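Long-range contacts in BIFUNCTIONAL PROTEIN Proline utilization A (PutA) (Corynebacterium freiburgense, PDB 5UX5), which catalyses the two-step oxidation of proline to glutamate, joining an FAD-dependent proline dehydrogenase and an NAD-dependent aldehyde dehydrogenase in one chain: residues N344-I349 and Q372-M377; R332-I337 and A358-L363; G257-I262 and G290-I295. One frame throughout, in Å; residues are numbered along the deposited sequence.

Following the chain from its N terminus, 257-262 comes first, and helix 271-287 carries the chain on to 290-295, where interaction 3 closes the first loop. Next comes helix 323-337, whose last turns supply 332-337, then strand 345-350, helix 354-367 and strand 373-378. Interactions 2 and 1 cross here: helix pairs with helix and strand with strand, in alternation. Interaction 3 is complete before either opens. Strands 293-298 and 345-350 are neighbours, which puts interactions 1 and 3 in one parallel barrel sheet, with K294 bonded to E376 between them. Interaction 2 lies in the helical layer outside, where both helices pack on strand 345-350.

Interaction 1 of 3, residues N344-I349 and Q372-M377; sequences NVRVGI and QLDVEM. With FAD (flavin-adenine dinucleotide), chain E.
V347, G348 and I349 run parallel to L373, D374 and V375, the two short strand axes inclined by 29°, and four backbone hydrogen bonds zip them together. V347 N bonds Q372 O at 2.8 Å, and the ladder continues through D374 N to V347 O and I349 N to D374 O. It ends with E376 N on I349 O, again at 2.8 Å. R346 reaches forward across Q372 toward D374. A bend in its chain (chi3 60°) brings the guanidinium end-on to D374, with Q372 O lying over one of its faces. R346 NH1 reaches D374 OD2 at 2.6 Å and R346 NH2 reaches D374 OD1 at 2.7 Å, so the salt bridge is two-pronged. The carboxylate sits at the guanidinium edge, but its own plane is turned by 48°, and both oxygens are met from above it. K294 also bonds D374 OD2, and T371 O takes the arginine NE. On the other face of the sheet, I349 CD1 meets L373 CD1 at 3.7 Å. E376 reaches past G348 to bond K294, R296 and Y185. At the strand's end, M377 O lies 3.4 Å from the flavin methyl C7M. This is a beta-alpha-beta unit of the proline dehydrogenase TIM barrel, its strand ends bordering the FAD pocket.

Interaction 2 of 3, residues R332-I337 and A358-L363; sequences RMMDYI and ASAYEL
M334 carries nearly the whole apolar contact, reaching from its helix into the surface formed by S359, A360 and L363. The first two torsions are extended (chi1 -177°), which sends CG and SD straight out across the gap, and the chain then bends at chi3 (69°) to turn the methyl group aside. M334 SD rests against A360 CB at 3.6 Å, and CG lies near the same methyl. Beyond the bend, the methionine methyl is held between two residues a turn apart: M334 CE touches S359 CB at 3.5 Å and L363 CD1 at 3.7 Å. L363 comes back the other way. Its CD1 lies against both CE and CG of M334, and L363 CD1 also reaches the neighbouring backbone, 4.0 Å from D335 CA, so that the leucine tip sits beside the methionine and the two chains slant across each other. The touching between the segments is van der Waals in kind throughout, with M334 SD also lying 3.5 Å from A360 N.

The polar groups at this interface look to other partners. S359 offers its CB to the methionine methyl while its OG bonds F355 O, one turn back in the same helix, and D335 stands at the margin, its OD2 paired with R451 and its OD1 with R367 and R339.

As a helix pair this is fairly spacious: the axes of 332-337 and 358-363 come within 10.3 Å at an angle of only 15°, both pointing the same way. Helices 323-337 and 354-367 stand next to each other on the outside of the proline dehydrogenase barrel. Beneath them, I337 packs on V345 and V347 of strand 345-350 and A360 on I349, while A358 and S359 touch I24 of helix 16-31.

Interaction 3 of 3, residues G257-I262 and G290-I295; sequences GLEAGI and GAKIKI
E259 leans against the backbone of K292. From E259 CB, 4.1 Å from K292 O, the side chain moves in: E259 CG comes to 3.5 Å from K292 O. With chi2 at 159° the chain stays extended, and CD carries the carboxylate outward along the lysine. E259 OE2 ends beside K292 CB at 4.0 Å and lies almost as near the lysine CD. The two side chains thus run alongside each other in the same direction, yet E259 OE2 and K292 NZ remain 5.1 Å apart. Opposite charges so placed may still attract, but they make no salt bridge.

Farther along, the backbones take over. K294 N bonds A260 O at 3.1 Å and I262 N bonds K294 O at 3.0 Å, so K294 is clasped through both its backbone polar atoms. The short strand axes are inclined by 29°. I262 and I295 share one face of the sheet and lie side by side, CG2 of I262 being 4.2 Å from CG1 of I295. At the opposite end, in the loops, A291 CB rests on G257 O at 3.4 Å, and R285 of helix 271-287 secures the carbonyls of both L258 and A291.

The side chain of K294 points to the other face, inside the barrel, where its NZ is salt-bridged to E376 and D374, with F228 as a cation-pi partner. Strand 228-232 pairs with the other flank of 260-265, and strand 345-350 with that of 293-298, while outside the barrel I262 and I293 pack on F246 of helix 239-251, and I293 and I295 rest on helix 271-287, the crossover of this beta-alpha-beta unit.

Interaction 1 of 3, residues N344-I349 and Q372-M377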
loop_
_atom_site.group_PDB
_atom_site.type_symbol
_atom_site.label_atom_id
_atom_site.label_comp_id
_atom_site.label_asym_id
_atom_site.label_seq_id
_atom_site.Cartn_x
_atom_site.Cartn_y
_atom_site.Cartn_z
ATOM N N ASN A 344 7.647 41.050 -9.674
ATOM C CA ASN A 344 8.001 40.556 -8.355
ATOM C C ASN A 344 8.291 39.064 -8.321
ATOM O O ASN A 344 8.732 38.558 -7.284
ATOM C CB ASN A 344 6.893 40.902 -7.375
ATOM C CG ASN A 344 6.862 42.376 -7.080
ATOM O OD1 ASN A 344 7.898 42.949 -6.763
ATOM N ND2 ASN A 344 5.697 43.010 -7.205
ATOM N N VAL A 345 8.134 38.368 -9.441
ATOM C CA VAL A 345 8.426 36.945 -9.550
ATOM C C VAL A 345 9.609 36.811 -10.500
ATOM O O VAL A 345 9.444 36.882 -11.724
ATOM C CB VAL A 345 7.216 36.140 -10.045
ATOM C CG1 VAL A 345 7.439 34.651 -9.791
ATOM C CG2 VAL A 345 5.944 36.603 -9.362
ATOM N N ARG A 346 10.808 36.646 -9.949
ATOM C CA ARG A 346 11.940 36.233 -10.763
ATOM C C ARG A 346 11.776 34.763 -11.131
ATOM O O ARG A 346 11.003 34.024 -10.507
ATOM C CB ARG A 346 13.250 36.444 -10.024
ATOM C CG ARG A 346 13.420 37.854 -9.415
ATOM C CD ARG A 346 14.871 38.171 -9.122
ATOM N NE ARG A 346 15.654 38.104 -10.350
ATOM C CZ ARG A 346 16.513 37.126 -10.627
ATOM N NH1 ARG A 346 16.702 36.133 -9.756
ATOM N NH2 ARG A 346 17.180 37.135 -11.772
ATOM N N VAL A 347 12.498 34.344 -12.170
ATOM C CA VAL A 347 12.292 33.041 -12.793
ATOM C C VAL A 347 13.623 32.360 -13.056
ATOM O O VAL A 347 14.457 32.883 -13.806
ATOM C CB VAL A 347 11.530 33.162 -14.118
ATOM C CG1 VAL A 347 11.129 31.825 -14.580
ATOM C CG2 VAL A 347 10.337 34.035 -13.943
ATOM N N GLY A 348 13.785 31.156 -12.519
ATOM C CA GLY A 348 14.866 30.298 -12.958
ATOM C C GLY A 348 14.345 29.236 -13.918
ATOM O O GLY A 348 13.577 28.354 -13.513
ATOM N N ILE A 349 14.723 29.326 -15.192
ATOM C CA ILE A 349 14.425 28.271 -16.156
ATOM C C ILE A 349 15.462 27.171 -15.959
ATOM O O ILE A 349 16.662 27.386 -16.154
ATOM C CB ILE A 349 14.428 28.797 -17.607
ATOM C CG1 ILE A 349 13.033 29.215 -18.089
ATOM C CG2 ILE A 349 14.913 27.743 -18.565
ATOM C CD1 ILE A 349 12.507 30.430 -17.471
ATOM N N GLN A 372 14.679 39.458 -14.665
ATOM C CA GLN A 372 13.935 38.422 -13.975
ATOM C C GLN A 372 14.325 37.028 -14.428
ATOM O O GLN A 372 13.736 36.059 -13.952
ATOM C CB GLN A 372 12.426 38.614 -14.174
ATOM C CG GLN A 372 11.767 39.448 -13.097
ATOM C CD GLN A 372 12.007 40.915 -13.298
ATOM O OE1 GLN A 372 11.728 41.448 -14.373
ATOM N NE2 GLN A 372 12.569 41.575 -12.286
ATOM N N LEU A 373 15.294 36.894 -15.328
ATOM C CA LEU A 373 15.609 35.608 -15.926
ATOM C C LEU A 373 16.990 35.162 -15.490
ATOM O O LEU A 373 17.997 35.748 -15.902
ATOM C CB LEU A 373 15.528 35.678 -17.447
ATOM C CG LEU A 373 15.814 34.399 -18.225
ATOM C CD1 LEU A 373 14.744 33.360 -17.941
ATOM C CD2 LEU A 373 15.888 34.699 -19.697
ATOM N N ASP A 374 17.025 34.098 -14.699
ATOM C CA ASP A 374 18.213 33.299 -14.474
ATOM C C ASP A 374 17.973 31.974 -15.180
ATOM O O ASP A 374 16.827 31.575 -15.359
ATOM C CB ASP A 374 18.455 33.067 -12.976
ATOM C CG ASP A 374 18.582 34.369 -12.183
ATOM O OD1 ASP A 374 19.037 35.382 -12.755
ATOM O OD2 ASP A 374 18.231 34.382 -10.980
ATOM N N VAL A 375 19.042 31.312 -15.615
ATOM C CA VAL A 375 18.973 29.963 -16.185
ATOM C C VAL A 375 19.704 29.010 -15.254
ATOM O O VAL A 375 20.860 29.258 -14.883
ATOM C CB VAL A 375 19.584 29.895 -17.596
ATOM C CG1 VAL A 375 19.734 28.438 -18.025
ATOM C CG2 VAL A 375 18.750 30.690 -18.597
ATOM N N GLU A 376 19.049 27.920 -14.875
ATOM C CA GLU A 376 19.636 26.960 -13.952
ATOM C C GLU A 376 19.903 25.651 -14.690
ATOM O O GLU A 376 19.027 25.154 -15.397
ATOM C CB GLU A 376 18.728 26.777 -12.732
ATOM C CG GLU A 376 18.279 28.132 -12.095
ATOM C CD GLU A 376 17.668 27.969 -10.704
ATOM O OE1 GLU A 376 17.292 28.992 -10.068
ATOM O OE2 GLU A 376 17.562 26.806 -10.252
ATOM N N MET A 377 21.129 25.122 -14.552
ATOM C CA MET A 377 21.616 23.964 -15.299
ATOM C C MET A 377 22.362 23.004 -14.372
ATOM O O MET A 377 22.535 23.262 -13.176
ATOM C CB MET A 377 22.516 24.397 -16.472
ATOM C CG MET A 377 21.777 25.057 -17.669
ATOM S SD MET A 377 22.820 25.693 -19.015
ATOM C CE MET A 377 23.120 24.241 -20.003
HETATM P PA FAD E . 13.805 17.335 -21.910
HETATM O O1A FAD E . 14.242 16.070 -22.726
HETATM O O2A FAD E . 13.275 18.491 -22.620
HETATM O O5B FAD E . 12.732 17.176 -20.900
HETATM C C5B FAD E . 12.564 15.932 -20.245
HETATM C C4B FAD E . 11.358 16.029 -19.330
HETATM O O4B FAD E . 10.170 15.854 -20.046
HETATM C C3B FAD E . 11.341 14.983 -18.261
HETATM O O3B FAD E . 12.129 15.241 -17.153
HETATM C C2B FAD E . 9.898 14.910 -17.917
HETATM O O2B FAD E . 9.566 15.797 -16.913
HETATM C C1B FAD E . 9.231 15.188 -19.233
HETATM N N9A FAD E . 8.768 13.981 -19.902
HETATM C C8A FAD E . 9.533 13.120 -20.677
HETATM N N7A FAD E . 8.766 12.100 -21.110
HETATM C C5A FAD E . 7.456 12.238 -20.663
HETATM C C6A FAD E . 6.268 11.500 -20.823
HETATM N N6A FAD E . 6.185 10.263 -21.581
HETATM N N1A FAD E . 5.146 11.947 -20.236
HETATM C C2A FAD E . 5.160 13.095 -19.488
HETATM N N3A FAD E . 6.301 13.834 -19.313
HETATM C C4A FAD E . 7.449 13.442 -19.878
HETATM N N1 FAD E . 13.163 18.152 -11.095
HETATM C C2 FAD E . 12.173 18.172 -10.046
HETATM O O2 FAD E . 11.089 17.333 -10.152
HETATM N N3 FAD E . 12.367 18.988 -8.925
HETATM C C4 FAD E . 13.479 19.824 -8.811
HETATM O O4 FAD E . 13.640 20.632 -7.699
HETATM C C4X FAD E . 14.431 19.936 -9.963
HETATM N N5 FAD E . 15.461 20.869 -9.991
HETATM C C5X FAD E . 16.303 20.978 -11.106
HETATM C C6 FAD E . 17.351 21.918 -11.140
HETATM C C7 FAD E . 18.170 21.991 -12.261
HETATM C C7M FAD E . 19.300 22.976 -12.323
HETATM C C8 FAD E . 17.960 21.176 -13.344
HETATM C C8M FAD E . 18.843 21.263 -14.547
HETATM C C9 FAD E . 16.931 20.246 -13.317
HETATM C C9A FAD E . 16.111 20.153 -12.208
HETATM N N10 FAD E . 15.054 19.197 -12.226
HETATM C C10 FAD E . 14.202 19.074 -11.108
HETATM C "C1'" FAD E . 14.896 18.298 -13.384
HETATM C "C2'" FAD E . 13.867 18.681 -14.413
HETATM O "O2'" FAD E . 12.611 18.558 -13.849
HETATM C "C3'" FAD E . 14.070 17.754 -15.632
HETATM O "O3'" FAD E . 13.811 16.465 -15.229
HETATM C "C4'" FAD E . 15.442 17.752 -16.317
HETATM O "O4'" FAD E . 16.142 18.932 -16.151
HETATM C "C5'" FAD E . 15.394 17.319 -17.800
HETATM O "O5'" FAD E . 14.393 17.939 -18.599
HETATM P P FAD E . 14.700 18.962 -19.818
HETATM O O1P FAD E . 13.920 20.330 -19.846
HETATM O O2P FAD E . 16.275 18.972 -19.719
HETATM O O3P FAD E . 14.848 18.078 -21.168
#

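Interaction 2 of 3, residues R332-I337 and A358-L363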
loop_
_atom_site.group_PDB
_atom_site.type_symbol
_atom_site.label_atom_id
_atom_site.label_comp_id
_atom_site.label_asym_id
_atom_site.label_seq_id
_atom_site.Cartn_x
_atom_site.Cartn_y
_atom_site.Cartn_z
ATOM N N ARG A 332 4.016 27.596 -21.666
ATOM C CA ARG A 332 2.917 28.422 -21.160
ATOM C C ARG A 332 3.297 29.115 -19.858
ATOM O O ARG A 332 3.015 30.306 -19.673
ATOM C CB ARG A 332 1.643 27.606 -20.963
ATOM C CG ARG A 332 0.488 28.433 -20.385
ATOM C CD ARG A 332 -0.835 27.656 -20.304
ATOM N NE ARG A 332 -0.668 26.409 -19.557
ATOM C CZ ARG A 332 -1.643 25.555 -19.235
ATOM N NH1 ARG A 332 -2.891 25.787 -19.587
ATOM N NH2 ARG A 332 -1.359 24.449 -18.562
ATOM N N MET A 333 3.941 28.396 -18.942
ATOM C CA MET A 333 4.276 29.016 -17.670
ATOM C C MET A 333 5.331 30.097 -17.839
ATOM O O MET A 333 5.254 31.157 -17.209
ATOM C CB MET A 333 4.718 27.963 -16.661
ATOM C CG MET A 333 3.629 26.953 -16.362
ATOM S SD MET A 333 3.838 26.123 -14.774
ATOM C CE MET A 333 5.415 25.371 -15.006
ATOM N N MET A 334 6.316 29.846 -18.693
ATOM C CA MET A 334 7.308 30.856 -19.037
ATOM C C MET A 334 6.635 32.102 -19.608
ATOM O O MET A 334 6.863 33.229 -19.144
ATOM C CB MET A 334 8.264 30.235 -20.042
ATOM C CG MET A 334 9.399 31.022 -20.499
ATOM S SD MET A 334 10.157 29.936 -21.703
ATOM C CE MET A 334 8.909 29.997 -22.945
ATOM N N ASP A 335 5.769 31.893 -20.597
ATOM C CA ASP A 335 5.038 32.962 -21.257
ATOM C C ASP A 335 4.315 33.856 -20.259
ATOM O O ASP A 335 4.331 35.086 -20.379
ATOM C CB ASP A 335 4.031 32.300 -22.199
ATOM C CG ASP A 335 3.596 33.181 -23.331
ATOM O OD1 ASP A 335 3.249 34.363 -23.095
ATOM O OD2 ASP A 335 3.575 32.647 -24.461
ATOM N N TYR A 336 3.651 33.249 -19.282
ATOM C CA TYR A 336 2.795 33.992 -18.368
ATOM C C TYR A 336 3.618 34.869 -17.430
ATOM O O TYR A 336 3.226 36.003 -17.118
ATOM C CB TYR A 336 1.941 32.997 -17.583
ATOM C CG TYR A 336 1.046 33.558 -16.485
ATOM C CD1 TYR A 336 1.553 33.911 -15.237
ATOM C CD2 TYR A 336 -0.329 33.649 -16.673
ATOM C CE1 TYR A 336 0.723 34.400 -14.238
ATOM C CE2 TYR A 336 -1.169 34.124 -15.680
ATOM C CZ TYR A 336 -0.640 34.504 -14.462
ATOM O OH TYR A 336 -1.493 34.977 -13.483
ATOM N N ILE A 337 4.764 34.362 -16.973
ATOM C CA ILE A 337 5.415 34.918 -15.797
ATOM C C ILE A 337 6.463 35.949 -16.207
ATOM O O ILE A 337 6.756 36.879 -15.444
ATOM C CB ILE A 337 6.016 33.778 -14.938
ATOM C CG1 ILE A 337 6.155 34.192 -13.476
ATOM C CG2 ILE A 337 7.338 33.310 -15.484
ATOM C CD1 ILE A 337 4.842 34.515 -12.855
ATOM N N ALA A 358 16.230 29.031 -25.073
ATOM C CA ALA A 358 16.215 30.122 -26.049
ATOM C C ALA A 358 14.890 30.872 -26.039
ATOM O O ALA A 358 14.863 32.080 -26.297
ATOM C CB ALA A 358 16.515 29.588 -27.451
ATOM N N SER A 359 13.788 30.179 -25.741
ATOM C CA SER A 359 12.490 30.841 -25.650
ATOM C C SER A 359 12.472 31.842 -24.513
ATOM O O SER A 359 12.092 33.005 -24.690
ATOM C CB SER A 359 11.385 29.814 -25.430
ATOM O OG SER A 359 11.128 29.069 -26.588
ATOM N N ALA A 360 12.854 31.396 -23.322
ATOM C CA ALA A 360 12.887 32.310 -22.193
ATOM C C ALA A 360 13.832 33.478 -22.470
ATOM O O ALA A 360 13.517 34.631 -22.148
ATOM C CB ALA A 360 13.286 31.548 -20.932
ATOM N N TYR A 361 14.980 33.199 -23.093
ATOM C CA TYR A 361 15.924 34.261 -23.398
ATOM C C TYR A 361 15.263 35.314 -24.271
ATOM O O TYR A 361 15.220 36.498 -23.917
ATOM C CB TYR A 361 17.162 33.700 -24.100
ATOM C CG TYR A 361 18.096 34.820 -24.486
ATOM C CD1 TYR A 361 18.635 35.664 -23.513
ATOM C CD2 TYR A 361 18.397 35.083 -25.816
ATOM C CE1 TYR A 361 19.472 36.718 -23.859
ATOM C CE2 TYR A 361 19.241 36.140 -26.170
ATOM C CZ TYR A 361 19.769 36.955 -25.187
ATOM O OH TYR A 361 20.601 38.000 -25.533
ATOM N N GLU A 362 14.711 34.875 -25.405
ATOM C CA GLU A 362 14.120 35.775 -26.389
ATOM C C GLU A 362 12.868 36.463 -25.860
ATOM O O GLU A 362 12.610 37.628 -26.188
ATOM C CB GLU A 362 13.810 35.008 -27.670
ATOM C CG GLU A 362 15.041 34.562 -28.444
ATOM C CD GLU A 362 15.903 35.729 -28.920
ATOM O OE1 GLU A 362 17.079 35.478 -29.248
ATOM O OE2 GLU A 362 15.401 36.879 -29.020
ATOM N N LEU A 363 12.064 35.765 -25.063
ATOM C CA LEU A 363 10.940 36.443 -24.427
ATOM C C LEU A 363 11.432 37.569 -23.522
ATOM O O LEU A 363 10.883 38.674 -23.553
ATOM C CB LEU A 363 10.088 35.444 -23.639
ATOM C CG LEU A 363 9.087 34.536 -24.352
ATOM C CD1 LEU A 363 8.418 33.594 -23.336
ATOM C CD2 LEU A 363 8.035 35.341 -25.126
#

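Interaction 3 of 3, residues G257-I262 and G290-I295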
loop_
_atom_site.group_PDB
_atom_site.type_symbol
_atom_site.label_atom_id
_atom_site.label_comp_id
_atom_site.label_asym_id
_atom_site.label_seq_id
_atom_site.Cartn_x
_atom_site.Cartn_y
_atom_site.Cartn_z
ATOM N N GLY A 257 11.487 40.763 4.089
ATOM C CA GLY A 257 12.369 41.284 3.058
ATOM C C GLY A 257 13.384 40.315 2.483
ATOM O O GLY A 257 14.340 40.747 1.833
ATOM N N LEU A 258 13.158 39.009 2.647
ATOM C CA LEU A 258 14.086 37.985 2.191
ATOM C C LEU A 258 13.620 37.420 0.854
ATOM O O LEU A 258 12.508 36.888 0.746
ATOM C CB LEU A 258 14.204 36.860 3.214
ATOM C CG LEU A 258 15.169 35.725 2.864
ATOM C CD1 LEU A 258 16.570 36.275 2.654
ATOM C CD2 LEU A 258 15.147 34.649 3.952
ATOM N N GLU A 259 14.484 37.513 -0.145
ATOM C CA GLU A 259 14.251 36.908 -1.449
ATOM C C GLU A 259 14.530 35.411 -1.356
ATOM O O GLU A 259 15.655 35.007 -1.051
ATOM C CB GLU A 259 15.155 37.575 -2.485
ATOM C CG GLU A 259 14.571 37.765 -3.849
ATOM C CD GLU A 259 15.294 38.847 -4.639
ATOM O OE1 GLU A 259 16.156 38.501 -5.478
ATOM O OE2 GLU A 259 15.006 40.044 -4.410
ATOM N N ALA A 260 13.508 34.597 -1.617
ATOM C CA ALA A 260 13.597 33.144 -1.537
ATOM C C ALA A 260 12.764 32.526 -2.656
ATOM O O ALA A 260 11.994 33.204 -3.330
ATOM C CB ALA A 260 13.140 32.621 -0.172
ATOM N N GLY A 261 12.956 31.227 -2.878
ATOM C CA GLY A 261 12.473 30.592 -4.085
ATOM C C GLY A 261 11.791 29.262 -3.825
ATOM O O GLY A 261 11.919 28.658 -2.765
ATOM N N ILE A 262 11.081 28.809 -4.851
ATOM C CA ILE A 262 10.310 27.575 -4.812
ATOM C C ILE A 262 10.243 27.040 -6.231
ATOM O O ILE A 262 10.257 27.807 -7.199
ATOM C CB ILE A 262 8.895 27.803 -4.227
ATOM C CG1 ILE A 262 8.109 26.491 -4.172
ATOM C CG2 ILE A 262 8.118 28.789 -5.060
ATOM C CD1 ILE A 262 6.772 26.657 -3.517
ATOM N N GLY A 290 7.351 43.861 0.984
ATOM C CA GLY A 290 8.218 42.704 0.997
ATOM C C GLY A 290 9.013 42.549 -0.277
ATOM O O GLY A 290 8.784 43.251 -1.259
ATOM N N ALA A 291 9.959 41.614 -0.234
ATOM C CA ALA A 291 10.870 41.341 -1.333
ATOM C C ALA A 291 10.254 40.365 -2.336
ATOM O O ALA A 291 9.218 39.737 -2.091
ATOM C CB ALA A 291 12.193 40.791 -0.806
ATOM N N LYS A 292 10.927 40.243 -3.478
ATOM C CA LYS A 292 10.474 39.372 -4.546
ATOM C C LYS A 292 10.539 37.909 -4.137
ATOM O O LYS A 292 11.129 37.551 -3.119
ATOM C CB LYS A 292 11.302 39.583 -5.812
ATOM C CG LYS A 292 11.273 40.983 -6.355
ATOM C CD LYS A 292 12.359 41.148 -7.364
ATOM C CE LYS A 292 12.715 42.591 -7.586
ATOM N NZ LYS A 292 13.746 42.659 -8.649
ATOM N N ILE A 293 9.846 37.071 -4.908
ATOM C CA ILE A 293 10.022 35.631 -4.852
ATOM C C ILE A 293 10.677 35.200 -6.155
ATOM O O ILE A 293 10.795 35.982 -7.102
ATOM C CB ILE A 293 8.701 34.887 -4.616
ATOM C CG1 ILE A 293 7.745 35.097 -5.779
ATOM C CG2 ILE A 293 8.051 35.371 -3.375
ATOM C CD1 ILE A 293 6.486 34.257 -5.672
ATOM N N LYS A 294 11.133 33.950 -6.191
ATOM C CA LYS A 294 11.685 33.355 -7.405
ATOM C C LYS A 294 11.109 31.967 -7.582
ATOM O O LYS A 294 11.084 31.179 -6.637
ATOM C CB LYS A 294 13.209 33.249 -7.386
ATOM C CG LYS A 294 13.794 32.634 -8.643
ATOM C CD LYS A 294 15.314 32.619 -8.620
ATOM C CE LYS A 294 15.908 31.932 -9.846
ATOM N NZ LYS A 294 17.337 31.580 -9.685
ATOM N N ILE A 295 10.652 31.670 -8.788
ATOM C CA ILE A 295 10.170 30.344 -9.131
ATOM C C ILE A 295 11.203 29.689 -10.026
ATOM O O ILE A 295 11.660 30.286 -11.004
ATOM C CB ILE A 295 8.777 30.431 -9.770
ATOM C CG1 ILE A 295 7.817 30.855 -8.650
ATOM C CG2 ILE A 295 8.365 29.099 -10.398
ATOM C CD1 ILE A 295 6.500 31.305 -9.048
#